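Local structure of cytoplasmic protein (Cryptococcus neoformans var. grubii serotype A, 7LPO) at residues Leu305-Ala310 / Gly335-Leu340; Gln311-Trp316 / Gln329-Lys334. The protein probably hydrolyses steryl beta-glucosides, splitting the sugar from the sterol, as a sterylglucosidase of glycoside hydrolase family 5. One frame throughout, in Å; residues are numbered along the deposited sequence.

Contact 1. Residues Leu305-Ala310 / Gly335-Leu340; sequences LGMGEA and GVKLWL
Gly306 O and Leu338 N make the firmer of two backbone hydrogen bonds here, 2.9 Å long and nearly straight, with an N-H...O angle of 163°. The donor sits 23° out of the plane of the Gly306 carbonyl. Around the same oxygen gather Lys337 CA, which lies 3.4 Å from Gly306 O in a CA-H...O contact, and the Trp339 ring, whose CD1 comes within 3.5 Å of it at an oblique angle. The carbonyl at the end of helix 299-306 is thus taken up by the incoming loop. The second bond runs from Gly335 N to Gly308 O at 3.1 Å; it lies in the carbonyl plane and uses a lone pair. Between the two, Val336 O comes 3.0 Å from Gly308 CA, a tight approach that the missing side chain of Gly308 allows. The same oxygen is 3.4 Å from Gly308 N, but the angle is too poor for a hydrogen bond.

Side chains close over this backbone pairing. Met307 starts out directed away from the loop, but its chain bends at chi2 (-58°), which brings the sulfur back to the Trp339 indole. SD lies 3.9 Å from Trp339 CD1, oblique to the ring: a Met-aromatic contact. A second bend, at chi3, lays the methyl CE against the extended aliphatic chain of Lys337, 3.7 Å from its CE. Beyond the two segments, Lys337 O accepts from His170 ND1 and Leu338 shares a backbone hydrogen bond with Asp167, while Trp339 also touches Thr210 of helix 206-221. The helix end itself is a Schellman motif, with Gly308 at positive phi as the C-prime residue, Glu309 N bonded to Arg304 O and Gly308 N to Leu305 O.

Contact 2. Residues Gln311-Trp316 / Gln329-Lys334; sequences QDVQAW and QTIDPK
Gln311 and Ile331 exchange two backbone hydrogen bonds, N to O in each direction, and Val313 and Gln329 do the same two residues further along the ladder. All four are short and straight; Ile331 N to Gln311 O, for instance, measures 2.8 Å. Asp312 and Thr330 form the non-hydrogen-bonded pair between them, with their CA atoms 4.2 Å apart. Here the side chains supply a polar link of their own: Thr330 OG1 donates to Asp312 OD1, but at 3.4 Å the bond is weak. Asp312 has CG anti to its own N (chi1 -168°), which swings the carboxylate across toward the neighbouring strand, where it meets the threonine at about a right angle.

The face bearing Gln311, Val313, Gln329 and Ile331 includes an apolar contact. Val313 CG2 packs 3.8 Å from Ile331 CD1, the two side chains crossing roughly perpendicular. Farther along, the amide of the extended Gln329 reaches Ala315, its NE2 3.5 Å from Ala315 CB.

A second shell packs around these groups. Pro295 of strand 294-295 touches Val313, Gln329 and Ile331, and Glu301 of helix 299-306 touches both Gln311 and Val313. Arg328 NH2 binds Asp312 O, giving this backbone oxygen of the non-hydrogen-bonded pair a side-chain partner. Past the paired residues, Asp332 OD1 accepts from Lys334 N at 2.9 Å, an Asx turn that bends the chain as it leaves the strand. The antiparallel pairing therefore rests mainly on its four backbone bonds and the Val313-Ile331 apolar contact; the exposed Asp312-Thr330 link adds little.

In the fold
Both contacts belong to one excursion of the chain, about 31-33 Å from its centre, and their own centres lie 13 Å apart. Helix 299-306 ends in contact 1, strand 311-319 then runs out through contact 2, and strand 322-331 brings the chain back through contact 2 before residues 335-340 return to the helix end. The inner contact zips up the base of the beta hairpin; the outer one closes the whole excursion. They meet directly, with Leu305 CD2 3.5 Å from Ile331 O and Ala310 CB 3.6 Å from Asp332 OD1. Strand 294-295, just before the helix, completes a three-stranded antiparallel sheet with the hairpin, so helix, hairpin and returning loop form one peripheral unit.

Contact 1. Residues Leu305-Ala310 / Gly335-Leu340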
ATOM      1  N   LEU A 305      -5.344   9.773 -29.371  1.00 15.94           N
ATOM      2  CA  LEU A 305      -5.113   8.343 -29.525  1.00 16.31           C
ATOM      3  C   LEU A 305      -6.383   7.552 -29.237  1.00 15.77           C
ATOM      4  O   LEU A 305      -6.686   6.569 -29.918  1.00 15.80           O
ATOM      5  CB  LEU A 305      -3.981   7.900 -28.591  1.00 15.74           C
ATOM      6  CG  LEU A 305      -2.562   8.320 -28.983  1.00 16.29           C
ATOM      7  CD1 LEU A 305      -1.575   8.011 -27.842  1.00 15.86           C
ATOM      8  CD2 LEU A 305      -2.118   7.627 -30.244  1.00 17.30           C
ATOM      9  N   GLY A 306      -7.125   7.949 -28.204  1.00 16.34           N
ATOM     10  CA  GLY A 306      -8.358   7.263 -27.872  1.00 18.26           C
ATOM     11  C   GLY A 306      -9.439   7.404 -28.924  1.00 18.45           C
ATOM     12  O   GLY A 306     -10.428   6.665 -28.880  1.00 18.85           O
ATOM     13  N   MET A 307      -9.289   8.358 -29.843  1.00 15.67           N
ATOM     14  CA  MET A 307     -10.140   8.470 -31.018  1.00 15.75           C
ATOM     15  C   MET A 307      -9.497   7.825 -32.245  1.00 16.03           C
ATOM     16  O   MET A 307      -9.961   8.040 -33.368  1.00 17.46           O
ATOM     17  CB  MET A 307     -10.464   9.940 -31.298  1.00 15.80           C
ATOM     18  CG  MET A 307     -11.527  10.532 -30.380  1.00 20.98           C
ATOM     19  SD  MET A 307     -13.118   9.644 -30.420  1.00 23.47           S
ATOM     20  CE  MET A 307     -13.559   9.828 -32.145  1.00 21.13           C
ATOM     21  N   GLY A 308      -8.448   7.032 -32.051  1.00 17.10           N
ATOM     22  CA  GLY A 308      -7.875   6.254 -33.120  1.00 17.32           C
ATOM     23  C   GLY A 308      -6.846   6.964 -33.966  1.00 19.76           C
ATOM     24  O   GLY A 308      -6.436   6.412 -34.996  1.00 20.97           O
ATOM     25  N   GLU A 309      -6.418   8.164 -33.578  1.00 19.35           N
ATOM     26  CA  GLU A 309      -5.488   8.951 -34.377  1.00 23.06           C
ATOM     27  C   GLU A 309      -4.055   8.699 -33.925  1.00 21.81           C
ATOM     28  O   GLU A 309      -3.747   8.795 -32.737  1.00 21.53           O
ATOM     29  CB  GLU A 309      -5.807  10.439 -34.264  1.00 29.09           C
ATOM     30  CG  GLU A 309      -7.192  10.819 -34.722  1.00 37.95           C
ATOM     31  CD  GLU A 309      -7.466  12.295 -34.513  1.00 46.88           C
ATOM     32  OE1 GLU A 309      -6.494  13.057 -34.283  1.00 49.79           O
ATOM     33  OE2 GLU A 309      -8.653  12.689 -34.570  1.00 50.08           O
ATOM     34  N   ALA A 310      -3.185   8.391 -34.880  1.00 22.65           N
ATOM     35  CA  ALA A 310      -1.784   8.146 -34.578  1.00 23.58           C
ATOM     36  C   ALA A 310      -1.130   9.395 -34.000  1.00 22.20           C
ATOM     37  O   ALA A 310      -1.446  10.525 -34.389  1.00 20.73           O
ATOM     38  CB  ALA A 310      -1.044   7.704 -35.842  1.00 25.90           C
ATOM     39  N   GLY A 335      -7.249   3.772 -36.295  1.00 28.17           N
ATOM     40  CA  GLY A 335      -8.673   3.986 -36.267  1.00 25.12           C
ATOM     41  C   GLY A 335      -9.403   3.324 -35.127  1.00 23.72           C
ATOM     42  O   GLY A 335     -10.576   3.640 -34.911  1.00 26.12           O
ATOM     43  N   VAL A 336      -8.759   2.417 -34.390  1.00 19.49           N
ATOM     44  CA  VAL A 336      -9.405   1.792 -33.246  1.00 19.96           C
ATOM     45  C   VAL A 336      -9.610   2.839 -32.162  1.00 22.48           C
ATOM     46  O   VAL A 336      -8.718   3.647 -31.874  1.00 25.35           O
ATOM     47  CB  VAL A 336      -8.574   0.604 -32.735  1.00 20.65           C
ATOM     48  CG1 VAL A 336      -9.089   0.134 -31.401  1.00 23.04           C
ATOM     49  CG2 VAL A 336      -8.592  -0.535 -33.762  1.00 22.85           C
ATOM     50  N   LYS A 337     -10.796   2.840 -31.564  1.00 24.76           N
ATOM     51  CA  LYS A 337     -11.176   3.829 -30.567  1.00 22.96           C
ATOM     52  C   LYS A 337     -11.343   3.172 -29.207  1.00 22.01           C
ATOM     53  O   LYS A 337     -11.775   2.021 -29.104  1.00 21.08           O
ATOM     54  CB  LYS A 337     -12.478   4.528 -30.963  1.00 25.78           C
ATOM     55  CG  LYS A 337     -12.351   5.340 -32.238  1.00 31.14           C
ATOM     56  CD  LYS A 337     -13.672   5.945 -32.661  1.00 39.30           C
ATOM     57  CE  LYS A 337     -13.516   6.673 -33.992  1.00 47.03           C
ATOM     58  NZ  LYS A 337     -14.827   7.064 -34.591  1.00 51.31           N
ATOM     59  N   LEU A 338     -10.989   3.923 -28.162  1.00 20.04           N
ATOM     60  CA  LEU A 338     -11.120   3.405 -26.804  1.00 18.65           C
ATOM     61  C   LEU A 338     -12.579   3.226 -26.410  1.00 16.22           C
ATOM     62  O   LEU A 338     -12.901   2.384 -25.566  1.00 17.34           O
ATOM     63  CB  LEU A 338     -10.433   4.351 -25.818  1.00 18.79           C
ATOM     64  CG  LEU A 338     -10.639   4.034 -24.338  1.00 19.18           C
ATOM     65  CD1 LEU A 338      -9.936   2.721 -23.998  1.00 19.26           C
ATOM     66  CD2 LEU A 338     -10.137   5.155 -23.436  1.00 19.72           C
ATOM     67  N   TRP A 339     -13.469   3.993 -27.012  1.00 15.47           N
ATOM     68  CA  TRP A 339     -14.820   4.153 -26.503  1.00 17.89           C
ATOM     69  C   TRP A 339     -15.754   3.092 -27.060  1.00 16.39           C
ATOM     70  O   TRP A 339     -15.777   2.844 -28.268  1.00 17.76           O
ATOM     71  CB  TRP A 339     -15.322   5.553 -26.848  1.00 16.63           C
ATOM     72  CG  TRP A 339     -14.308   6.575 -26.478  1.00 15.48           C
ATOM     73  CD1 TRP A 339     -13.474   7.239 -27.315  1.00 15.54           C
ATOM     74  CD2 TRP A 339     -14.002   7.026 -25.153  1.00 15.41           C
ATOM     75  NE1 TRP A 339     -12.674   8.099 -26.598  1.00 15.51           N
ATOM     76  CE2 TRP A 339     -12.971   7.976 -25.266  1.00 15.43           C
ATOM     77  CE3 TRP A 339     -14.497   6.714 -23.884  1.00 17.18           C
ATOM     78  CZ2 TRP A 339     -12.427   8.622 -24.159  1.00 15.37           C
ATOM     79  CZ3 TRP A 339     -13.954   7.356 -22.778  1.00 15.28           C
ATOM     80  CH2 TRP A 339     -12.927   8.294 -22.924  1.00 16.47           C
ATOM     81  N   LEU A 340     -16.489   2.453 -26.156  1.00 18.79           N
ATOM     82  CA  LEU A 340     -17.547   1.522 -26.514  1.00 19.37           C
ATOM     83  C   LEU A 340     -18.499   2.135 -27.528  1.00 19.64           C
ATOM     84  O   LEU A 340     -19.041   3.220 -27.308  1.00 19.54           O
ATOM     85  CB  LEU A 340     -18.331   1.162 -25.253  1.00 21.43           C
ATOM     86  CG  LEU A 340     -18.178  -0.165 -24.526  1.00 23.02           C
ATOM     87  CD1 LEU A 340     -19.383  -0.296 -23.573  1.00 24.02           C
ATOM     88  CD2 LEU A 340     -18.081  -1.339 -25.443  1.00 22.59           C
TER

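Contact 2. Residues Gln311-Trp316 / Gln329-Lys334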
ATOM      1  N   GLN A 311      -0.229   9.182 -33.043  1.00 23.73           N
ATOM      2  CA  GLN A 311       0.498  10.274 -32.411  1.00 24.00           C
ATOM      3  C   GLN A 311       1.950   9.867 -32.207  1.00 25.48           C
ATOM      4  O   GLN A 311       2.266   8.689 -32.027  1.00 26.07           O
ATOM      5  CB  GLN A 311      -0.116  10.678 -31.057  1.00 23.13           C
ATOM      6  CG  GLN A 311      -1.540  11.196 -31.140  1.00 25.18           C
ATOM      7  CD  GLN A 311      -1.629  12.566 -31.773  1.00 27.19           C
ATOM      8  OE1 GLN A 311      -1.333  13.574 -31.138  1.00 29.69           O
ATOM      9  NE2 GLN A 311      -2.061  12.612 -33.021  1.00 29.18           N
ATOM     10  N   ASP A 312       2.828  10.858 -32.242  1.00 27.92           N
ATOM     11  CA  ASP A 312       4.252  10.691 -31.977  1.00 35.49           C
ATOM     12  C   ASP A 312       4.522  11.237 -30.580  1.00 30.52           C
ATOM     13  O   ASP A 312       4.535  12.454 -30.380  1.00 31.41           O
ATOM     14  CB  ASP A 312       5.074  11.427 -33.031  1.00 47.90           C
ATOM     15  CG  ASP A 312       6.539  11.051 -32.994  1.00 60.86           C
ATOM     16  OD1 ASP A 312       6.851   9.903 -32.601  1.00 65.95           O
ATOM     17  OD2 ASP A 312       7.380  11.904 -33.366  1.00 64.07           O
ATOM     18  N   VAL A 313       4.734  10.347 -29.618  1.00 25.75           N
ATOM     19  CA  VAL A 313       4.762  10.728 -28.210  1.00 23.14           C
ATOM     20  C   VAL A 313       6.178  10.657 -27.666  1.00 20.90           C
ATOM     21  O   VAL A 313       6.997   9.844 -28.103  1.00 19.75           O
ATOM     22  CB  VAL A 313       3.819   9.842 -27.367  1.00 19.49           C
ATOM     23  CG1 VAL A 313       2.444   9.773 -28.015  1.00 20.88           C
ATOM     24  CG2 VAL A 313       4.392   8.449 -27.193  1.00 16.84           C
ATOM     25  N   GLN A 314       6.455  11.524 -26.697  1.00 25.75           N
ATOM     26  CA  GLN A 314       7.724  11.498 -25.983  1.00 26.55           C
ATOM     27  C   GLN A 314       7.829  10.214 -25.172  1.00 24.77           C
ATOM     28  O   GLN A 314       6.856   9.763 -24.564  1.00 25.09           O
ATOM     29  CB  GLN A 314       7.842  12.711 -25.052  1.00 31.21           C
ATOM     30  CG  GLN A 314       7.443  14.048 -25.686  1.00 38.96           C
ATOM     31  CD  GLN A 314       7.141  15.154 -24.659  1.00 43.92           C
ATOM     32  OE1 GLN A 314       5.971  15.407 -24.318  1.00 47.22           O
ATOM     33  NE2 GLN A 314       8.193  15.821 -24.172  1.00 41.48           N
ATOM     34  N   ALA A 315       9.008   9.607 -25.182  1.00 23.02           N
ATOM     35  CA  ALA A 315       9.296   8.472 -24.321  1.00 22.01           C
ATOM     36  C   ALA A 315      10.341   8.890 -23.298  1.00 22.31           C
ATOM     37  O   ALA A 315      11.209   9.722 -23.580  1.00 23.09           O
ATOM     38  CB  ALA A 315       9.790   7.262 -25.109  1.00 20.53           C
ATOM     39  N   TRP A 316      10.249   8.309 -22.105  1.00 23.73           N
ATOM     40  CA  TRP A 316      11.076   8.709 -20.981  1.00 23.56           C
ATOM     41  C   TRP A 316      11.857   7.531 -20.426  1.00 22.19           C
ATOM     42  O   TRP A 316      11.320   6.431 -20.287  1.00 19.78           O
ATOM     43  CB  TRP A 316      10.222   9.313 -19.872  1.00 25.66           C
ATOM     44  CG  TRP A 316       9.684  10.634 -20.248  1.00 29.19           C
ATOM     45  CD1 TRP A 316       8.582  10.892 -21.010  1.00 29.56           C
ATOM     46  CD2 TRP A 316      10.235  11.895 -19.895  1.00 31.43           C
ATOM     47  NE1 TRP A 316       8.409  12.246 -21.146  1.00 30.94           N
ATOM     48  CE2 TRP A 316       9.415  12.888 -20.471  1.00 32.98           C
ATOM     49  CE3 TRP A 316      11.341  12.283 -19.140  1.00 33.00           C
ATOM     50  CZ2 TRP A 316       9.669  14.250 -20.317  1.00 36.78           C
ATOM     51  CZ3 TRP A 316      11.595  13.621 -18.987  1.00 36.39           C
ATOM     52  CH2 TRP A 316      10.764  14.599 -19.576  1.00 38.25           C
ATOM     53  N   GLN A 329       8.283   8.081 -29.927  1.00 40.79           N
ATOM     54  CA  GLN A 329       7.747   6.835 -30.459  1.00 40.44           C
ATOM     55  C   GLN A 329       6.358   7.082 -31.027  1.00 37.92           C
ATOM     56  O   GLN A 329       5.542   7.779 -30.419  1.00 38.79           O
ATOM     57  CB  GLN A 329       7.685   5.754 -29.373  1.00 41.32           C
ATOM     58  CG  GLN A 329       9.042   5.177 -29.017  1.00 45.12           C
ATOM     59  CD  GLN A 329       8.968   4.135 -27.925  1.00 48.21           C
ATOM     60  OE1 GLN A 329       8.118   3.238 -27.953  1.00 50.75           O
ATOM     61  NE2 GLN A 329       9.865   4.241 -26.953  1.00 47.52           N
ATOM     62  N   THR A 330       6.096   6.519 -32.197  1.00 35.12           N
ATOM     63  CA  THR A 330       4.786   6.628 -32.818  1.00 33.93           C
ATOM     64  C   THR A 330       3.871   5.537 -32.275  1.00 32.04           C
ATOM     65  O   THR A 330       4.237   4.356 -32.263  1.00 33.34           O
ATOM     66  CB  THR A 330       4.893   6.520 -34.338  1.00 37.17           C
ATOM     67  OG1 THR A 330       5.670   7.615 -34.838  1.00 39.62           O
ATOM     68  CG2 THR A 330       3.512   6.544 -34.978  1.00 38.14           C
ATOM     69  N   ILE A 331       2.694   5.943 -31.805  1.00 23.76           N
ATOM     70  CA  ILE A 331       1.609   5.032 -31.451  1.00 21.57           C
ATOM     71  C   ILE A 331       0.521   5.225 -32.497  1.00 23.12           C
ATOM     72  O   ILE A 331       0.044   6.349 -32.709  1.00 20.26           O
ATOM     73  CB  ILE A 331       1.077   5.292 -30.033  1.00 20.29           C
ATOM     74  CG1 ILE A 331       2.202   5.105 -29.003  1.00 19.68           C
ATOM     75  CG2 ILE A 331      -0.099   4.379 -29.729  1.00 19.05           C
ATOM     76  CD1 ILE A 331       1.878   5.701 -27.643  1.00 20.80           C
ATOM     77  N   ASP A 332       0.147   4.142 -33.169  1.00 28.11           N
ATOM     78  CA  ASP A 332      -0.853   4.201 -34.235  1.00 31.81           C
ATOM     79  C   ASP A 332      -1.982   3.225 -33.943  1.00 27.50           C
ATOM     80  O   ASP A 332      -1.855   2.022 -34.235  1.00 27.25           O
ATOM     81  CB  ASP A 332      -0.217   3.894 -35.589  1.00 37.13           C
ATOM     82  CG  ASP A 332      -1.158   4.169 -36.751  1.00 41.97           C
ATOM     83  OD1 ASP A 332      -2.357   4.450 -36.504  1.00 41.84           O
ATOM     84  OD2 ASP A 332      -0.692   4.110 -37.913  1.00 44.28           O
ATOM     85  N   PRO A 333      -3.097   3.684 -33.364  1.00 24.43           N
ATOM     86  CA  PRO A 333      -4.237   2.781 -33.143  1.00 20.62           C
ATOM     87  C   PRO A 333      -4.909   2.332 -34.423  1.00 22.49           C
ATOM     88  O   PRO A 333      -5.724   1.402 -34.372  1.00 22.52           O
ATOM     89  CB  PRO A 333      -5.201   3.622 -32.285  1.00 19.85           C
ATOM     90  CG  PRO A 333      -4.398   4.784 -31.789  1.00 21.78           C
ATOM     91  CD  PRO A 333      -3.349   5.033 -32.826  1.00 23.74           C
ATOM     92  N   LYS A 334      -4.612   2.981 -35.551  1.00 30.64           N
ATOM     93  CA  LYS A 334      -5.188   2.634 -36.851  1.00 33.24           C
ATOM     94  C   LYS A 334      -6.710   2.670 -36.811  1.00 31.97           C
ATOM     95  O   LYS A 334      -7.391   1.742 -37.256  1.00 34.34           O
ATOM     96  CB  LYS A 334      -4.681   1.273 -37.324  1.00 35.93           C
ATOM     97  CG  LYS A 334      -3.191   1.258 -37.621  1.00 40.85           C
ATOM     98  CD  LYS A 334      -2.554  -0.052 -37.192  1.00 46.48           C
ATOM     99  CE  LYS A 334      -1.675  -0.613 -38.307  1.00 51.99           C
ATOM    100  NZ  LYS A 334      -0.307   0.015 -38.322  1.00 54.85           N
TER